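Local atomic coordinates of cytidine deaminase (Burkholderia pseudomallei, PDB entry 3DMO), a protein that probably deaminates cytidine and 2'-deoxycytidine hydrolytically to uridine and 2'-deoxyuridine with the help of a zinc ion, salvaging pyrimidines for UMP synthesis. Residues V102-L106 against G107-L111; R123-S126 against A127-L131. All coordinates share one frame; numbering follows the deposited sequence.

Interaction 1 closes helix 97-107 and leads into strand 112-116; interaction 2 joins the neighbouring strand 122-126, outermost in the sheet within this chain, to helix 127-130. Their centres lie about 10 Å apart, and two probable backbone hydrogen bonds connect them: Gly128 N to Pro109 O at 2.9 Å and Ala127 N to Leu111 O at 3.1 Å. The turn of 107-111 thus receives the first N-H groups of the short helix, and Leu130 also packs on Met103. Interaction 1 lies nearer the zinc site of Cys61, Cys96 and Cys99: from the side chain of Met103, which touches residues of that site, to the zinc ion is about 7 Å, and from that of Leu130 about 10 Å.

Interaction 1. Residues V102-L106 against G107-L111; sequences VMIEL and GKPTL
Where Met103 and Ile104 meet Gly107, Lys108 and Pro109, the contact is a helix C-terminus: a local, mostly buried arrangement in which helix 97-107 ends and the chain turns toward strand 112-116. The backbone gives the evidence. Gly107 N donates to Met103 O at 2.8 Å, whereas the following bond, from Lys108 N to Ile104 O, is weak, at 3.0 Å and only 122° at the hydrogen. Lys108 takes a positive phi of 73°, which breaks the helical path, and Pro109 has no N-H with which to extend the series. A type I beta turn from Lys108 to Leu111 follows, with Leu111 N bonded to Lys108 O at 3.0 Å.

Side-chain contacts accompany the turn. Ile104 has chi1 at -144°, away from a staggered value, and its CG1 lies against the proline ring, 4.0 Å from Pro109 CG; Tyr136 touches both side chains. On another side of the turn, Leu111 brings CD2 to 4.5 Å from Met103 CB, a loose apolar touch that joins a larger cluster with Leu67 and Ile83. The Lys108 chain, bent at chi2 and chi4, folds back along the helix end and sets CE 3.8 Å from Glu105 O. Glu105 itself is directed elsewhere: its carboxylate is hydrogen-bonded to the hydroxyls of Tyr26 and Tyr29 and to the backbone N of Ala54, all of the second subunit.

The chemistry implies a stop made by the main chain and flanked by hydrocarbon: one good and one weak carbonyl bond close the helix, Lys108 turns the chain, apolar groups pack on flanks of the turn, and the buried acid on the last helical turn ties this end of the helix to the second subunit, at a residue of its predicted substrate site.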
ATOM      1  N   VAL A 102      11.017  -2.970   0.640  1.00 16.79           N
ATOM      2  CA  VAL A 102      11.203  -2.680   2.067  1.00 17.68           C
ATOM      3  C   VAL A 102      12.447  -3.404   2.615  1.00 17.99           C
ATOM      4  O   VAL A 102      13.241  -2.811   3.348  1.00 17.84           O
ATOM      5  CB  VAL A 102       9.943  -3.025   2.881  1.00 17.04           C
ATOM      6  CG1 VAL A 102      10.197  -2.903   4.381  1.00 17.60           C
ATOM      7  CG2 VAL A 102       8.784  -2.123   2.459  1.00 16.51           C
ATOM      8  N   MET A 103      12.637  -4.661   2.226  1.00 18.54           N
ATOM      9  CA  MET A 103      13.842  -5.397   2.601  1.00 20.63           C
ATOM     10  C   MET A 103      15.118  -4.718   2.134  1.00 20.00           C
ATOM     11  O   MET A 103      16.102  -4.690   2.869  1.00 20.63           O
ATOM     12  CB  MET A 103      13.810  -6.837   2.090  1.00 19.99           C
ATOM     13  CG  MET A 103      12.869  -7.726   2.866  1.00 21.91           C
ATOM     14  SD  MET A 103      13.091  -9.456   2.417  1.00 25.50           S
ATOM     15  CE  MET A 103      12.489  -9.465   0.741  1.00 26.86           C
ATOM     16  N   ILE A 104      15.111  -4.160   0.925  1.00 19.95           N
ATOM     17  CA  ILE A 104      16.336  -3.550   0.419  1.00 20.35           C
ATOM     18  C   ILE A 104      16.668  -2.244   1.151  1.00 20.37           C
ATOM     19  O   ILE A 104      17.833  -1.985   1.445  1.00 21.01           O
ATOM     20  CB  ILE A 104      16.373  -3.428  -1.139  1.00 20.29           C
ATOM     21  CG1 ILE A 104      17.819  -3.656  -1.628  1.00 21.00           C
ATOM     22  CG2 ILE A 104      15.771  -2.101  -1.630  1.00 20.83           C
ATOM     23  CD1 ILE A 104      17.967  -3.829  -3.115  1.00 20.61           C
ATOM     24  N   GLU A 105      15.646  -1.450   1.470  1.00 20.13           N
ATOM     25  CA  GLU A 105      15.845  -0.205   2.214  1.00 20.55           C
ATOM     26  C   GLU A 105      16.256  -0.447   3.672  1.00 19.79           C
ATOM     27  O   GLU A 105      17.220   0.157   4.157  1.00 19.83           O
ATOM     28  CB  GLU A 105      14.607   0.679   2.128  1.00 20.98           C
ATOM     29  CG  GLU A 105      14.685   1.898   3.020  1.00 21.55           C
ATOM     30  CD  GLU A 105      14.187   3.144   2.342  1.00 21.55           C
ATOM     31  OE1 GLU A 105      13.668   3.045   1.209  1.00 20.25           O
ATOM     32  OE2 GLU A 105      14.331   4.220   2.949  1.00 21.08           O
ATOM     33  N   LEU A 106      15.550  -1.341   4.357  1.00 19.61           N
ATOM     34  CA  LEU A 106      15.807  -1.595   5.765  1.00 19.35           C
ATOM     35  C   LEU A 106      16.962  -2.574   6.027  1.00 19.70           C
ATOM     36  O   LEU A 106      17.689  -2.423   7.006  1.00 19.21           O
ATOM     37  CB  LEU A 106      14.524  -2.052   6.461  1.00 18.90           C
ATOM     38  CG  LEU A 106      13.356  -1.049   6.443  1.00 19.19           C
ATOM     39  CD1 LEU A 106      12.151  -1.628   7.184  1.00 19.69           C
ATOM     40  CD2 LEU A 106      13.776   0.285   7.058  1.00 16.96           C
ATOM     41  N   GLY A 107      17.152  -3.545   5.141  1.00 19.86           N
ATOM     42  CA  GLY A 107      18.190  -4.559   5.332  1.00 20.79           C
ATOM     43  C   GLY A 107      19.457  -4.320   4.530  1.00 21.18           C
ATOM     44  O   GLY A 107      20.494  -4.916   4.832  1.00 21.91           O
ATOM     45  N   LYS A 108      19.367  -3.443   3.526  1.00 21.44           N
ATOM     46  CA  LYS A 108      20.428  -3.175   2.536  1.00 21.74           C
ATOM     47  C   LYS A 108      20.569  -4.349   1.545  1.00 21.76           C
ATOM     48  O   LYS A 108      20.149  -5.471   1.845  1.00 21.16           O
ATOM     49  CB  LYS A 108      21.783  -2.830   3.192  1.00 22.35           C
ATOM     50  CG  LYS A 108      21.735  -1.769   4.290  1.00 23.51           C
ATOM     51  CD  LYS A 108      21.242  -0.439   3.757  1.00 28.02           C
ATOM     52  CE  LYS A 108      20.888   0.502   4.894  1.00 30.68           C
ATOM     53  NZ  LYS A 108      21.925   1.543   5.127  1.00 32.66           N
ATOM     54  N   PRO A 109      21.135  -4.095   0.348  1.00 21.83           N
ATOM     55  CA  PRO A 109      21.302  -5.157  -0.662  1.00 22.01           C
ATOM     56  C   PRO A 109      21.931  -6.463  -0.162  1.00 21.90           C
ATOM     57  O   PRO A 109      21.595  -7.535  -0.666  1.00 21.91           O
ATOM     58  CB  PRO A 109      22.204  -4.497  -1.708  1.00 22.42           C
ATOM     59  CG  PRO A 109      21.822  -3.067  -1.629  1.00 22.03           C
ATOM     60  CD  PRO A 109      21.607  -2.795  -0.165  1.00 21.92           C
ATOM     61  N   THR A 110      22.824  -6.369   0.817  1.00 22.12           N
ATOM     62  CA  THR A 110      23.540  -7.542   1.328  1.00 22.53           C
ATOM     63  C   THR A 110      22.781  -8.377   2.364  1.00 22.35           C
ATOM     64  O   THR A 110      23.306  -9.387   2.828  1.00 22.79           O
ATOM     65  CB  THR A 110      24.928  -7.150   1.908  1.00 22.86           C
ATOM     66  OG1 THR A 110      24.758  -6.099   2.863  1.00 24.25           O
ATOM     67  CG2 THR A 110      25.860  -6.674   0.790  1.00 23.80           C
ATOM     68  N   LEU A 111      21.565  -7.972   2.741  1.00 22.02           N
ATOM     69  CA  LEU A 111      20.793  -8.773   3.700  1.00 21.58           C
ATOM     70  C   LEU A 111      20.611 -10.201   3.179  1.00 21.41           C
ATOM     71  O   LEU A 111      20.184 -10.391   2.047  1.00 21.24           O
ATOM     72  CB  LEU A 111      19.420  -8.148   3.985  1.00 21.59           C
ATOM     73  CG  LEU A 111      18.480  -8.965   4.880  1.00 21.67           C
ATOM     74  CD1 LEU A 111      18.908  -8.906   6.324  1.00 22.42           C
ATOM     75  CD2 LEU A 111      17.026  -8.520   4.728  1.00 22.44           C
TER

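Interaction 2. Residues R123-S126 against A127-L131; sequences RVTS and AGDLL
Ser126 and Asp129 carry the polar part of this local contact, where strand 122-126 passes directly into helix 127-130. Asp129 N donates to Ser126 OG at 3.1 Å and 159°, a fairly straight bond that puts Ser126 at the N-cap. With chi1 at 72°, OG stands between the serine's own N and carbonyl carbon, facing the first turn. One helical backbone bond crosses as well, Leu130 N to Ser126 O at 3.1 Å. The carboxylate of Asp129 reaches back to the cap, OD2 lying 3.0 Å from Ser126 OG, at most a weak bond. A water bridges the two segments, donating to Asp129 OD2 at 2.7 Å and bonded to Thr125 OG1 at 2.8 Å. Ser126 N is buried without a partner, and the reciprocal bond of a full capping box is missing.

Van der Waals packing centres on Leu130. Thr125 crosses it at about a right angle, CG2 3.8 Å from Leu130 CG, while Arg123 brings NH2 obliquely to 3.7 Å from Leu130 CD2; NH2 also makes a long, weak ion pair with Asp133 of the third subunit. Val113 of the adjoining strand and Pro95 also pack on this leucine.

An acid in the first turn probably interacts favourably with the helix dipole. Together the features define a serine N-cap at a strand-to-helix junction, on the outermost strand of the deaminase sheet within this chain.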
ATOM      1  N   ARG A 123      16.052 -22.075  -0.496  1.00 22.73           N
ATOM      2  CA  ARG A 123      17.087 -21.365  -1.233  1.00 22.86           C
ATOM      3  C   ARG A 123      17.533 -20.117  -0.489  1.00 22.41           C
ATOM      4  O   ARG A 123      16.743 -19.471   0.215  1.00 22.38           O
ATOM      5  CB  ARG A 123      16.692 -21.054  -2.682  1.00 23.33           C
ATOM      6  CG  ARG A 123      15.656 -19.979  -2.870  1.00 24.45           C
ATOM      7  CD  ARG A 123      15.416 -19.784  -4.357  1.00 26.10           C
ATOM      8  NE  ARG A 123      14.665 -18.563  -4.657  1.00 27.56           N
ATOM      9  CZ  ARG A 123      15.217 -17.411  -5.025  1.00 28.31           C
ATOM     10  NH1 ARG A 123      16.536 -17.299  -5.133  1.00 28.71           N
ATOM     11  NH2 ARG A 123      14.450 -16.361  -5.290  1.00 27.76           N
ATOM     12  N   VAL A 124      18.815 -19.812  -0.629  1.00 22.23           N
ATOM     13  CA  VAL A 124      19.413 -18.674   0.046  1.00 21.89           C
ATOM     14  C   VAL A 124      19.771 -17.630  -0.998  1.00 21.83           C
ATOM     15  O   VAL A 124      20.391 -17.923  -2.026  1.00 21.83           O
ATOM     16  CB  VAL A 124      20.634 -19.076   0.916  1.00 22.31           C
ATOM     17  CG1 VAL A 124      21.213 -17.850   1.641  1.00 22.85           C
ATOM     18  CG2 VAL A 124      20.239 -20.143   1.932  1.00 22.41           C
ATOM     19  N   THR A 125      19.341 -16.409  -0.739  1.00 20.94           N
ATOM     20  CA  THR A 125      19.595 -15.326  -1.663  1.00 20.84           C
ATOM     21  C   THR A 125      19.881 -14.049  -0.858  1.00 20.95           C
ATOM     22  O   THR A 125      20.149 -14.125   0.336  1.00 20.81           O
ATOM     23  CB  THR A 125      18.436 -15.194  -2.696  1.00 21.02           C
ATOM     24  OG1 THR A 125      18.746 -14.174  -3.653  1.00 21.19           O
ATOM     25  CG2 THR A 125      17.083 -14.910  -2.018  1.00 21.34           C
ATOM     26  N   SER A 126      19.860 -12.899  -1.522  1.00 20.86           N
ATOM     27  CA  SER A 126      20.068 -11.607  -0.860  1.00 21.16           C
ATOM     28  C   SER A 126      18.980 -10.627  -1.301  1.00 20.95           C
ATOM     29  O   SER A 126      18.322 -10.846  -2.326  1.00 20.86           O
ATOM     30  CB  SER A 126      21.457 -11.044  -1.190  1.00 20.56           C
ATOM     31  OG  SER A 126      21.534 -10.596  -2.537  1.00 22.03           O
ATOM     32  N   ALA A 127      18.785  -9.554  -0.534  1.00 20.57           N
ATOM     33  CA  ALA A 127      17.784  -8.543  -0.903  1.00 20.63           C
ATOM     34  C   ALA A 127      18.122  -7.913  -2.256  1.00 20.49           C
ATOM     35  O   ALA A 127      17.228  -7.656  -3.073  1.00 20.68           O
ATOM     36  CB  ALA A 127      17.664  -7.482   0.177  1.00 20.68           C
ATOM     37  N   GLY A 128      19.414  -7.692  -2.501  1.00 20.50           N
ATOM     38  CA  GLY A 128      19.864  -7.131  -3.773  1.00 20.53           C
ATOM     39  C   GLY A 128      19.594  -8.042  -4.962  1.00 21.20           C
ATOM     40  O   GLY A 128      19.188  -7.576  -6.025  1.00 20.66           O
ATOM     41  N   ASP A 129      19.825  -9.343  -4.796  1.00 21.19           N
ATOM     42  CA  ASP A 129      19.556 -10.310  -5.873  1.00 21.88           C
ATOM     43  C   ASP A 129      18.067 -10.408  -6.205  1.00 21.28           C
ATOM     44  O   ASP A 129      17.698 -10.604  -7.363  1.00 21.03           O
ATOM     45  CB  ASP A 129      20.088 -11.699  -5.523  1.00 22.44           C
ATOM     46  CG  ASP A 129      21.610 -11.757  -5.508  1.00 25.54           C
ATOM     47  OD1 ASP A 129      22.260 -11.016  -6.272  1.00 27.11           O
ATOM     48  OD2 ASP A 129      22.161 -12.546  -4.720  1.00 30.41           O
ATOM     49  N   LEU A 130      17.220 -10.265  -5.183  1.00 20.75           N
ATOM     50  CA  LEU A 130      15.765 -10.317  -5.352  1.00 20.43           C
ATOM     51  C   LEU A 130      15.220  -9.084  -6.071  1.00 20.55           C
ATOM     52  O   LEU A 130      14.143  -9.132  -6.683  1.00 20.51           O
ATOM     53  CB  LEU A 130      15.074 -10.489  -3.996  1.00 20.11           C
ATOM     54  CG  LEU A 130      15.145 -11.867  -3.344  1.00 19.11           C
ATOM     55  CD1 LEU A 130      14.666 -11.760  -1.918  1.00 17.96           C
ATOM     56  CD2 LEU A 130      14.323 -12.893  -4.117  1.00 19.15           C
ATOM     57  N   LEU A 131      15.970  -7.987  -6.002  1.00 20.77           N
ATOM     58  CA  LEU A 131      15.525  -6.716  -6.568  1.00 21.39           C
ATOM     59  C   LEU A 131      16.669  -6.029  -7.310  1.00 22.70           C
ATOM     60  O   LEU A 131      17.287  -5.093  -6.776  1.00 22.88           O
ATOM     61  CB  LEU A 131      14.938  -5.816  -5.466  1.00 20.81           C
ATOM     62  CG  LEU A 131      14.007  -4.668  -5.878  1.00 20.92           C
ATOM     63  CD1 LEU A 131      12.720  -5.173  -6.532  1.00 18.61           C
ATOM     64  CD2 LEU A 131      13.683  -3.828  -4.657  1.00 20.39           C
TER
HETATM   65  O   HOH W   1      21.069 -15.014  -5.058  1.00 44.37           O